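PDB 3MQ1: mite allergen Der p 5 from Dermatophagoides pteronyssinus, which is an IgE-binding dust mite allergen of unestablished biological role that forms homodimers and oligomerizes in a concentration-dependent manner. Local coordinates for residues F21-Q24 with E25-N28; I50-I53 with D54-G58; V59-R62 with L63-R66. All coordinates share one frame; numbering follows the deposited sequence.

Contact 1. Residues F21-Q24 with E25-N28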
ATOM      1  N   PHE B  21      -9.156  -5.480 -31.312  1.00 57.40           N
ATOM      2  CA  PHE B  21     -10.506  -6.010 -31.452  1.00 69.71           C
ATOM      3  C   PHE B  21     -10.684  -6.669 -32.814  1.00 66.05           C
ATOM      4  O   PHE B  21     -11.256  -7.755 -32.921  1.00 72.85           O
ATOM      5  CB  PHE B  21     -11.551  -4.908 -31.258  1.00 67.60           C
ATOM      6  CG  PHE B  21     -11.730  -4.484 -29.829  1.00 53.60           C
ATOM      7  CD1 PHE B  21     -12.430  -5.281 -28.939  1.00 57.08           C
ATOM      8  CD2 PHE B  21     -11.209  -3.282 -29.377  1.00 61.47           C
ATOM      9  CE1 PHE B  21     -12.600  -4.893 -27.623  1.00 68.56           C
ATOM     10  CE2 PHE B  21     -11.376  -2.890 -28.063  1.00 71.09           C
ATOM     11  CZ  PHE B  21     -12.073  -3.696 -27.185  1.00 78.72           C
ATOM     12  N   TYR B  22     -10.190  -6.006 -33.855  1.00 61.75           N
ATOM     13  CA  TYR B  22     -10.238  -6.546 -35.207  1.00 80.16           C
ATOM     14  C   TYR B  22      -9.479  -7.865 -35.263  1.00 86.96           C
ATOM     15  O   TYR B  22      -9.851  -8.779 -35.996  1.00 93.91           O
ATOM     16  CB  TYR B  22      -9.643  -5.549 -36.202  1.00 91.83           C
ATOM     17  CG  TYR B  22      -9.780  -5.964 -37.651  1.00 96.21           C
ATOM     18  CD1 TYR B  22     -10.895  -5.600 -38.394  1.00 97.19           C
ATOM     19  CD2 TYR B  22      -8.793  -6.712 -38.276  1.00 92.33           C
ATOM     20  CE1 TYR B  22     -11.024  -5.974 -39.717  1.00104.90           C
ATOM     21  CE2 TYR B  22      -8.913  -7.090 -39.600  1.00 98.26           C
ATOM     22  CZ  TYR B  22     -10.031  -6.719 -40.315  1.00107.01           C
ATOM     23  OH  TYR B  22     -10.155  -7.092 -41.633  1.00113.73           O
ATOM     24  N   LEU B  23      -8.409  -7.952 -34.479  1.00 69.86           N
ATOM     25  CA  LEU B  23      -7.628  -9.177 -34.376  1.00 70.78           C
ATOM     26  C   LEU B  23      -8.451 -10.265 -33.696  1.00 84.56           C
ATOM     27  O   LEU B  23      -8.494 -11.405 -34.157  1.00 91.32           O
ATOM     28  CB  LEU B  23      -6.344  -8.925 -33.585  1.00 65.64           C
ATOM     29  CG  LEU B  23      -5.424 -10.126 -33.371  1.00 48.58           C
ATOM     30  CD1 LEU B  23      -4.848 -10.602 -34.696  1.00 73.39           C
ATOM     31  CD2 LEU B  23      -4.310  -9.778 -32.397  1.00 55.11           C
ATOM     32  N   GLN B  24      -9.100  -9.898 -32.596  1.00 82.59           N
ATOM     33  CA  GLN B  24      -9.942 -10.826 -31.850  1.00 85.38           C
ATOM     34  C   GLN B  24     -11.011 -11.439 -32.746  1.00 96.19           C
ATOM     35  O   GLN B  24     -11.322 -12.625 -32.636  1.00 98.27           O
ATOM     36  CB  GLN B  24     -10.595 -10.114 -30.662  1.00 91.19           C
ATOM     37  CG  GLN B  24     -11.578 -10.972 -29.879  1.00 98.62           C
ATOM     38  CD  GLN B  24     -10.910 -12.141 -29.181  1.00111.30           C
ATOM     39  OE1 GLN B  24      -9.685 -12.203 -29.078  1.00128.63           O
ATOM     40  NE2 GLN B  24     -11.717 -13.077 -28.693  1.00104.54           N
ATOM     41  N   GLU B  25     -11.568 -10.625 -33.636  1.00 92.22           N
ATOM     42  CA  GLU B  25     -12.600 -11.091 -34.555  1.00 93.99           C
ATOM     43  C   GLU B  25     -12.014 -12.035 -35.599  1.00 97.30           C
ATOM     44  O   GLU B  25     -12.646 -13.019 -35.985  1.00114.84           O
ATOM     45  CB  GLU B  25     -13.294  -9.907 -35.230  1.00 87.73           C
ATOM     46  CG  GLU B  25     -13.860  -8.885 -34.256  1.00 90.00           C
ATOM     47  CD  GLU B  25     -14.849  -9.492 -33.278  1.00 95.72           C
ATOM     48  OE1 GLU B  25     -15.468 -10.524 -33.615  1.00 99.08           O
ATOM     49  OE2 GLU B  25     -15.014  -8.932 -32.174  1.00 99.55           O
ATOM     50  N   GLN B  26     -10.802 -11.730 -36.053  1.00 91.86           N
ATOM     51  CA  GLN B  26     -10.093 -12.597 -36.988  1.00 89.68           C
ATOM     52  C   GLN B  26      -9.932 -13.991 -36.395  1.00 89.78           C
ATOM     53  O   GLN B  26     -10.177 -14.995 -37.065  1.00101.66           O
ATOM     54  CB  GLN B  26      -8.720 -12.014 -37.324  1.00 93.89           C
ATOM     55  CG  GLN B  26      -8.764 -10.741 -38.153  1.00111.19           C
ATOM     56  CD  GLN B  26      -7.399 -10.101 -38.306  1.00122.75           C
ATOM     57  OE1 GLN B  26      -6.617 -10.048 -37.356  1.00118.04           O
ATOM     58  NE2 GLN B  26      -7.106  -9.606 -39.503  1.00129.55           N
ATOM     59  N   ILE B  27      -9.518 -14.042 -35.133  1.00 81.82           N
ATOM     60  CA  ILE B  27      -9.342 -15.307 -34.431  1.00 78.45           C
ATOM     61  C   ILE B  27     -10.665 -16.059 -34.329  1.00 90.39           C
ATOM     62  O   ILE B  27     -10.710 -17.280 -34.481  1.00101.08           O
ATOM     63  CB  ILE B  27      -8.771 -15.089 -33.016  1.00 67.62           C
ATOM     64  CG1 ILE B  27      -7.455 -14.311 -33.089  1.00 89.29           C
ATOM     65  CG2 ILE B  27      -8.571 -16.420 -32.308  1.00 84.31           C
ATOM     66  CD1 ILE B  27      -6.837 -14.028 -31.737  1.00105.70           C
ATOM     67  N   ASN B  28     -11.740 -15.320 -34.075  1.00 75.96           N
ATOM     68  CA  ASN B  28     -13.070 -15.910 -33.972  1.00 79.98           C
ATOM     69  C   ASN B  28     -13.494 -16.601 -35.262  1.00 92.88           C
ATOM     70  O   ASN B  28     -13.732 -17.809 -35.281  1.00 88.94           O
ATOM     71  CB  ASN B  28     -14.101 -14.847 -33.584  1.00 74.90           C
ATOM     72  CG  ASN B  28     -13.857 -14.275 -32.202  1.00103.93           C
ATOM     73  OD1 ASN B  28     -12.948 -14.703 -31.491  1.00124.05           O
ATOM     74  ND2 ASN B  28     -14.672 -13.302 -31.811  1.00104.71           N
TER
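Tyr22 and Gln26, one helical turn apart, meet through their side chains: the amide NE2 of Gln26 lies at the edge of the phenol ring, near its plane and 3.1 Å from Tyr22 CE2, with ring and amide planes 61° apart. The ring is brought there because Tyr22 CG stands anti to its backbone N (chi1 -174°), which swings the side chain toward the next turn. NE2 also has a weak hydrogen bond to Glu45. On its other side the same amide presents OE1 to Leu23, 3.2 Å from CD1.

Apolar packing is looser and runs from Leu23 CG to Ile27 CD1 (4.5 Å). Both residues are buried, Leu23 against Glu45 and Met46 of helix 36-63, Ile27 against helix 71-99.

Among polar groups, the amides of Gln24 and Asn28 stand nearly perpendicular, with NE2 of Gln24 3.5 Å from OD1 of Asn28 but poorly aligned for bonding. The backbone supplies the regular bonds, such as Ile27 N to Leu23 O at 3.0 Å.

This is the i to i+4 pattern of an amphipathic helix in a three-helix bundle; residues 21-24 also close an experimentally defined IgE-binding epitope.

Contact 2. Residues I50-I53 with D54-G58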
ATOM      1  N   ILE B  50       3.866  -8.185 -31.517  1.00 72.17           N
ATOM      2  CA  ILE B  50       4.784  -8.604 -30.464  1.00 76.10           C
ATOM      3  C   ILE B  50       6.139  -7.925 -30.626  1.00 63.68           C
ATOM      4  O   ILE B  50       6.729  -7.455 -29.653  1.00 50.66           O
ATOM      5  CB  ILE B  50       4.979 -10.131 -30.455  1.00 67.87           C
ATOM      6  CG1 ILE B  50       3.682 -10.833 -30.050  1.00 63.15           C
ATOM      7  CG2 ILE B  50       6.102 -10.519 -29.507  1.00 58.55           C
ATOM      8  CD1 ILE B  50       3.767 -12.343 -30.090  1.00 80.48           C
ATOM      9  N   ALA B  51       6.624  -7.875 -31.862  1.00 53.76           N
ATOM     10  CA  ALA B  51       7.895  -7.226 -32.161  1.00 57.03           C
ATOM     11  C   ALA B  51       7.856  -5.756 -31.763  1.00 69.75           C
ATOM     12  O   ALA B  51       8.830  -5.221 -31.233  1.00 72.56           O
ATOM     13  CB  ALA B  51       8.229  -7.370 -33.637  1.00 42.77           C
ATOM     14  N   MET B  52       6.725  -5.107 -32.022  1.00 55.23           N
ATOM     15  CA  MET B  52       6.541  -3.711 -31.643  1.00 59.70           C
ATOM     16  C   MET B  52       6.676  -3.536 -30.136  1.00 50.69           C
ATOM     17  O   MET B  52       7.443  -2.696 -29.666  1.00 39.49           O
ATOM     18  CB  MET B  52       5.176  -3.199 -32.107  1.00 65.11           C
ATOM     19  CG  MET B  52       4.717  -1.941 -31.386  1.00 62.72           C
ATOM     20  SD  MET B  52       3.205  -1.241 -32.073  1.00 88.11           S
ATOM     21  CE  MET B  52       3.799  -0.660 -33.659  1.00 91.45           C
ATOM     22  N   ILE B  53       5.926  -4.336 -29.384  1.00 45.26           N
ATOM     23  CA  ILE B  53       5.970  -4.287 -27.928  1.00 51.18           C
ATOM     24  C   ILE B  53       7.392  -4.478 -27.416  1.00 54.92           C
ATOM     25  O   ILE B  53       7.809  -3.832 -26.455  1.00 51.37           O
ATOM     26  CB  ILE B  53       5.062  -5.361 -27.303  1.00 49.97           C
ATOM     27  CG1 ILE B  53       3.622  -5.188 -27.789  1.00 50.44           C
ATOM     28  CG2 ILE B  53       5.129  -5.296 -25.786  1.00 62.14           C
ATOM     29  CD1 ILE B  53       2.656  -6.185 -27.190  1.00 60.82           C
ATOM     30  N   ASP B  54       8.131  -5.374 -28.062  1.00 40.84           N
ATOM     31  CA  ASP B  54       9.527  -5.611 -27.717  1.00 49.57           C
ATOM     32  C   ASP B  54      10.347  -4.339 -27.890  1.00 47.84           C
ATOM     33  O   ASP B  54      11.051  -3.913 -26.974  1.00 48.08           O
ATOM     34  CB  ASP B  54      10.115  -6.725 -28.587  1.00 62.55           C
ATOM     35  CG  ASP B  54       9.619  -8.100 -28.190  1.00 72.58           C
ATOM     36  OD1 ASP B  54       9.162  -8.259 -27.038  1.00 80.64           O
ATOM     37  OD2 ASP B  54       9.693  -9.024 -29.027  1.00 64.62           O
ATOM     38  N   GLY B  55      10.249  -3.738 -29.071  1.00 47.85           N
ATOM     39  CA  GLY B  55      10.989  -2.529 -29.378  1.00 51.21           C
ATOM     40  C   GLY B  55      10.651  -1.389 -28.440  1.00 55.18           C
ATOM     41  O   GLY B  55      11.541  -0.731 -27.901  1.00 60.32           O
ATOM     42  N   VAL B  56       9.357  -1.156 -28.245  1.00 48.24           N
ATOM     43  CA  VAL B  56       8.890  -0.087 -27.370  1.00 45.02           C
ATOM     44  C   VAL B  56       9.421  -0.260 -25.950  1.00 52.28           C
ATOM     45  O   VAL B  56       9.796   0.714 -25.298  1.00 57.25           O
ATOM     46  CB  VAL B  56       7.351  -0.019 -27.334  1.00 44.34           C
ATOM     47  CG1 VAL B  56       6.888   1.068 -26.377  1.00 22.06           C
ATOM     48  CG2 VAL B  56       6.800   0.223 -28.730  1.00 31.65           C
ATOM     49  N   ARG B  57       9.454  -1.502 -25.477  1.00 62.15           N
ATOM     50  CA  ARG B  57       9.976  -1.791 -24.146  1.00 57.12           C
ATOM     51  C   ARG B  57      11.431  -1.356 -24.039  1.00 57.71           C
ATOM     52  O   ARG B  57      11.825  -0.707 -23.070  1.00 61.61           O
ATOM     53  CB  ARG B  57       9.856  -3.281 -23.822  1.00 46.92           C
ATOM     54  CG  ARG B  57      10.458  -3.658 -22.476  1.00 58.79           C
ATOM     55  CD  ARG B  57      10.467  -5.163 -22.259  1.00 61.32           C
ATOM     56  NE  ARG B  57       9.123  -5.729 -22.275  1.00 73.29           N
ATOM     57  CZ  ARG B  57       8.582  -6.339 -23.323  1.00 95.92           C
ATOM     58  NH1 ARG B  57       9.273  -6.469 -24.448  1.00102.78           N
ATOM     59  NH2 ARG B  57       7.351  -6.823 -23.248  1.00102.44           N
ATOM     60  N   GLY B  58      12.226  -1.721 -25.040  1.00 56.22           N
ATOM     61  CA  GLY B  58      13.621  -1.327 -25.086  1.00 49.35           C
ATOM     62  C   GLY B  58      13.773   0.176 -24.969  1.00 55.26           C
ATOM     63  O   GLY B  58      14.698   0.669 -24.326  1.00 64.73           O
TER
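Met52 O receives the straightest bond of this helical turn, from Val56 N at 2.8 Å with an N-H...O angle of 176°. The side chains of the same two residues run alongside each other, pointing the same way, and Met52 CG lies 4.0 Å from Val56 CG2. Three further backbone bonds of i to i+4 type run from Asp54, Gly55 and Arg57 to Ile50, Ala51 and Ile53.

A charged pair marks the next face. Arg57 NH1 bonds Asp54 OD1 at 3.2 Å, forming an i to i+3 salt bridge in which OD1 offers its anti lone pair and lies close to the guanidinium plane. The bend of the arginine chain at chi3 (-61°) folds the head back along the helix, so that Ile53 O comes over one face of the guanidinium, 3.6 Å from NH1, and NH2 packs 3.7 Å from Ile53 CG2. That NH2 is in turn held by Glu88 and Asp85, both by salt bridges. With three carboxylates near it, the arginine probably offsets the mutual repulsion of Asp54 and Glu88, whose oxygens lie close together. On the preceding turn Asp54 OD2 sits beside the CG2 methyl of Ile50 (3.9 Å).

Within the bundle, Ile53 is buried against Leu87 and Leu91 of helix 71-99, on the flank where Arg57 reaches its acidic partners, while Ala51 and Met52 of helix 36-63 meet Arg66 and Leu63 of the second subunit.

Contact 3. Residues V59-R62 with L63-R66; sequences VLDR and LMQR. With PO4 (phosphate ion), chain U.
The guanidinium of Arg62, whose residue leads directly into Leu63, meets the phosphate ion at its edge, near its own plane, and both terminal nitrogens lie within bonding distance of one oxygen, O3, at bent angles. Arg62 NH2 is 2.6 Å from PO4 O3 (N-H...O angle 136°), and NH1 reaches that oxygen at 3.0 Å in a weak bond (123°). Arg62 CG lies anti to the carbonyl carbon and beside the backbone N (chi1 -60°), which aims the chain back toward Val59, and the extended run from CG to NE supplies the length. The ion, probably from the crystallisation liquor, thus has the Arg62 guanidinium and the CG2 methyl of Val59 beside it, the methyl 3.6 Å from PO4 O2.

The other methyl of Val59, CG1, belongs to an apolar row with Leu63 and Leu60. Val59 and Leu63 lie side by side and point the same way, with CG1 of Val59 4.2 Å from CD1 of Leu63; the same Leu63 methyl is equally distant from Leu60 CD2.

Here helix 36-63 ends, and the backbone bonding changes accordingly. Leu63 N still makes the i to i+4 bond to Val59 O, and Met64 N a longer one to Leu60 O at 3.3 Å. Gln65 N instead turns to Arg62 O (2.9 Å), approaching from above the carbonyl plane, and Leu63 to Arg66 form a type I beta turn closed by Arg66 N to Leu63 O. The chain then passes into the loop before helix 71-99.

Asp61 is held by a salt bridge to Lys81 of that helix, and Leu63 and Met64 pack on its Leu77. Across the interface with the second subunit, Leu60 and Leu63 touch Met52 of that subunit, and Arg66 bonds weakly to its Thr48.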
ATOM      1  N   VAL B  59      12.855   0.905 -25.594  1.00 45.17           N
ATOM      2  CA  VAL B  59      12.858   2.361 -25.527  1.00 36.19           C
ATOM      3  C   VAL B  59      12.476   2.826 -24.126  1.00 47.22           C
ATOM      4  O   VAL B  59      13.056   3.770 -23.592  1.00 52.32           O
ATOM      5  CB  VAL B  59      11.880   2.975 -26.546  1.00 36.16           C
ATOM      6  CG1 VAL B  59      11.904   4.493 -26.457  1.00 46.63           C
ATOM      7  CG2 VAL B  59      12.223   2.513 -27.954  1.00 30.64           C
ATOM      8  N   LEU B  60      11.496   2.149 -23.536  1.00 44.40           N
ATOM      9  CA  LEU B  60      11.024   2.480 -22.197  1.00 34.67           C
ATOM     10  C   LEU B  60      12.095   2.212 -21.148  1.00 45.02           C
ATOM     11  O   LEU B  60      12.147   2.880 -20.115  1.00 54.10           O
ATOM     12  CB  LEU B  60       9.756   1.690 -21.868  1.00 33.37           C
ATOM     13  CG  LEU B  60       8.540   2.001 -22.741  1.00 40.08           C
ATOM     14  CD1 LEU B  60       7.396   1.051 -22.430  1.00 25.60           C
ATOM     15  CD2 LEU B  60       8.110   3.448 -22.558  1.00 33.95           C
ATOM     16  N   ASP B  61      12.947   1.227 -21.415  1.00 49.12           N
ATOM     17  CA  ASP B  61      14.049   0.901 -20.518  1.00 56.62           C
ATOM     18  C   ASP B  61      15.122   1.981 -20.574  1.00 69.21           C
ATOM     19  O   ASP B  61      15.718   2.332 -19.555  1.00 71.99           O
ATOM     20  CB  ASP B  61      14.653  -0.458 -20.879  1.00 63.66           C
ATOM     21  CG  ASP B  61      13.790  -1.618 -20.422  1.00 65.82           C
ATOM     22  OD1 ASP B  61      13.007  -1.437 -19.467  1.00 55.83           O
ATOM     23  OD2 ASP B  61      13.901  -2.712 -21.014  1.00 74.01           O
ATOM     24  N   ARG B  62      15.363   2.504 -21.771  1.00 65.66           N
ATOM     25  CA  ARG B  62      16.348   3.559 -21.971  1.00 54.20           C
ATOM     26  C   ARG B  62      15.897   4.853 -21.306  1.00 50.18           C
ATOM     27  O   ARG B  62      16.686   5.532 -20.648  1.00 47.61           O
ATOM     28  CB  ARG B  62      16.576   3.794 -23.465  1.00 68.96           C
ATOM     29  CG  ARG B  62      17.092   2.577 -24.212  1.00 83.07           C
ATOM     30  CD  ARG B  62      16.913   2.734 -25.713  1.00109.76           C
ATOM     31  NE  ARG B  62      17.320   1.533 -26.435  1.00127.77           N
ATOM     32  CZ  ARG B  62      17.132   1.343 -27.736  1.00140.70           C
ATOM     33  NH1 ARG B  62      16.537   2.276 -28.468  1.00142.07           N
ATOM     34  NH2 ARG B  62      17.538   0.217 -28.305  1.00145.11           N
ATOM     35  N   LEU B  63      14.623   5.186 -21.483  1.00 48.20           N
ATOM     36  CA  LEU B  63      14.054   6.400 -20.911  1.00 47.68           C
ATOM     37  C   LEU B  63      14.186   6.423 -19.394  1.00 49.19           C
ATOM     38  O   LEU B  63      14.479   7.461 -18.804  1.00 49.67           O
ATOM     39  CB  LEU B  63      12.583   6.534 -21.307  1.00 45.08           C
ATOM     40  CG  LEU B  63      12.303   6.756 -22.793  1.00 31.21           C
ATOM     41  CD1 LEU B  63      10.814   6.652 -23.083  1.00 35.98           C
ATOM     42  CD2 LEU B  63      12.850   8.102 -23.244  1.00 26.19           C
ATOM     43  N   MET B  64      13.966   5.272 -18.768  1.00 45.75           N
ATOM     44  CA  MET B  64      14.047   5.162 -17.316  1.00 49.91           C
ATOM     45  C   MET B  64      15.461   5.437 -16.814  1.00 58.65           C
ATOM     46  O   MET B  64      15.667   5.724 -15.635  1.00 62.04           O
ATOM     47  CB  MET B  64      13.587   3.776 -16.857  1.00 46.03           C
ATOM     48  CG  MET B  64      12.125   3.481 -17.147  1.00 60.49           C
ATOM     49  SD  MET B  64      11.640   1.810 -16.669  1.00 79.90           S
ATOM     50  CE  MET B  64      11.961   1.854 -14.908  1.00189.53           C
ATOM     51  N   GLN B  65      16.432   5.349 -17.718  1.00 58.00           N
ATOM     52  CA  GLN B  65      17.830   5.558 -17.362  1.00 52.03           C
ATOM     53  C   GLN B  65      18.189   7.040 -17.334  1.00 56.50           C
ATOM     54  O   GLN B  65      19.279   7.415 -16.902  1.00 46.04           O
ATOM     55  CB  GLN B  65      18.746   4.805 -18.330  1.00 42.41           C
ATOM     56  CG  GLN B  65      18.472   3.312 -18.397  1.00 76.85           C
ATOM     57  CD  GLN B  65      19.358   2.600 -19.401  1.00 95.66           C
ATOM     58  OE1 GLN B  65      20.382   3.132 -19.829  1.00108.29           O
ATOM     59  NE2 GLN B  65      18.967   1.390 -19.781  1.00 98.23           N
ATOM     60  N   ARG B  66      17.269   7.880 -17.797  1.00 52.08           N
ATOM     61  CA  ARG B  66      17.475   9.324 -17.781  1.00 37.64           C
ATOM     62  C   ARG B  66      17.548   9.830 -16.344  1.00 42.63           C
ATOM     63  O   ARG B  66      17.030   9.192 -15.427  1.00 62.19           O
ATOM     64  CB  ARG B  66      16.364  10.037 -18.553  1.00 41.72           C
ATOM     65  CG  ARG B  66      16.251   9.599 -20.007  1.00 35.15           C
ATOM     66  CD  ARG B  66      15.109  10.304 -20.720  1.00 35.67           C
ATOM     67  NE  ARG B  66      15.367  11.730 -20.898  1.00 44.57           N
ATOM     68  CZ  ARG B  66      15.996  12.247 -21.949  1.00 38.53           C
ATOM     69  NH1 ARG B  66      16.435  11.456 -22.919  1.00 39.29           N
ATOM     70  NH2 ARG B  66      16.188  13.556 -22.031  1.00 27.11           N
TER
HETATM   71  P   PO4 U 213      14.765  -0.843 -30.360  1.00193.96           P
HETATM   72  O1  PO4 U 213      14.780  -1.759 -29.159  1.00191.94           O
HETATM   73  O2  PO4 U 213      13.563   0.066 -30.283  1.00198.74           O
HETATM   74  O3  PO4 U 213      16.011   0.006 -30.377  1.00199.62           O
HETATM   75  O4  PO4 U 213      14.701  -1.668 -31.623  1.00189.67           O

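How the contacts relate
Contacts 2 and 3 adjoin in the sequence along helix 36-63, whereas contact 1 belongs to helix 4-32, on the opposite side of the chain's centre and about 21 Å from contact 2, centre to centre. All three follow the same logic of one turn meeting the next, yet the chemistry shifts with place. Contact 1 joins an exposed face of mixed aromatic and polar residues to two buried aliphatic ones. Contact 2, a surface contact with Ile53 its one buried residue and most others partly exposed, is dominated by charge shared with helix 71-99. Contact 3, at the C-terminal end of helix 36-63, buries three aliphatic residues. Contacts 2 and 3 both meet the second subunit through several residues; contact 1 reaches it through one.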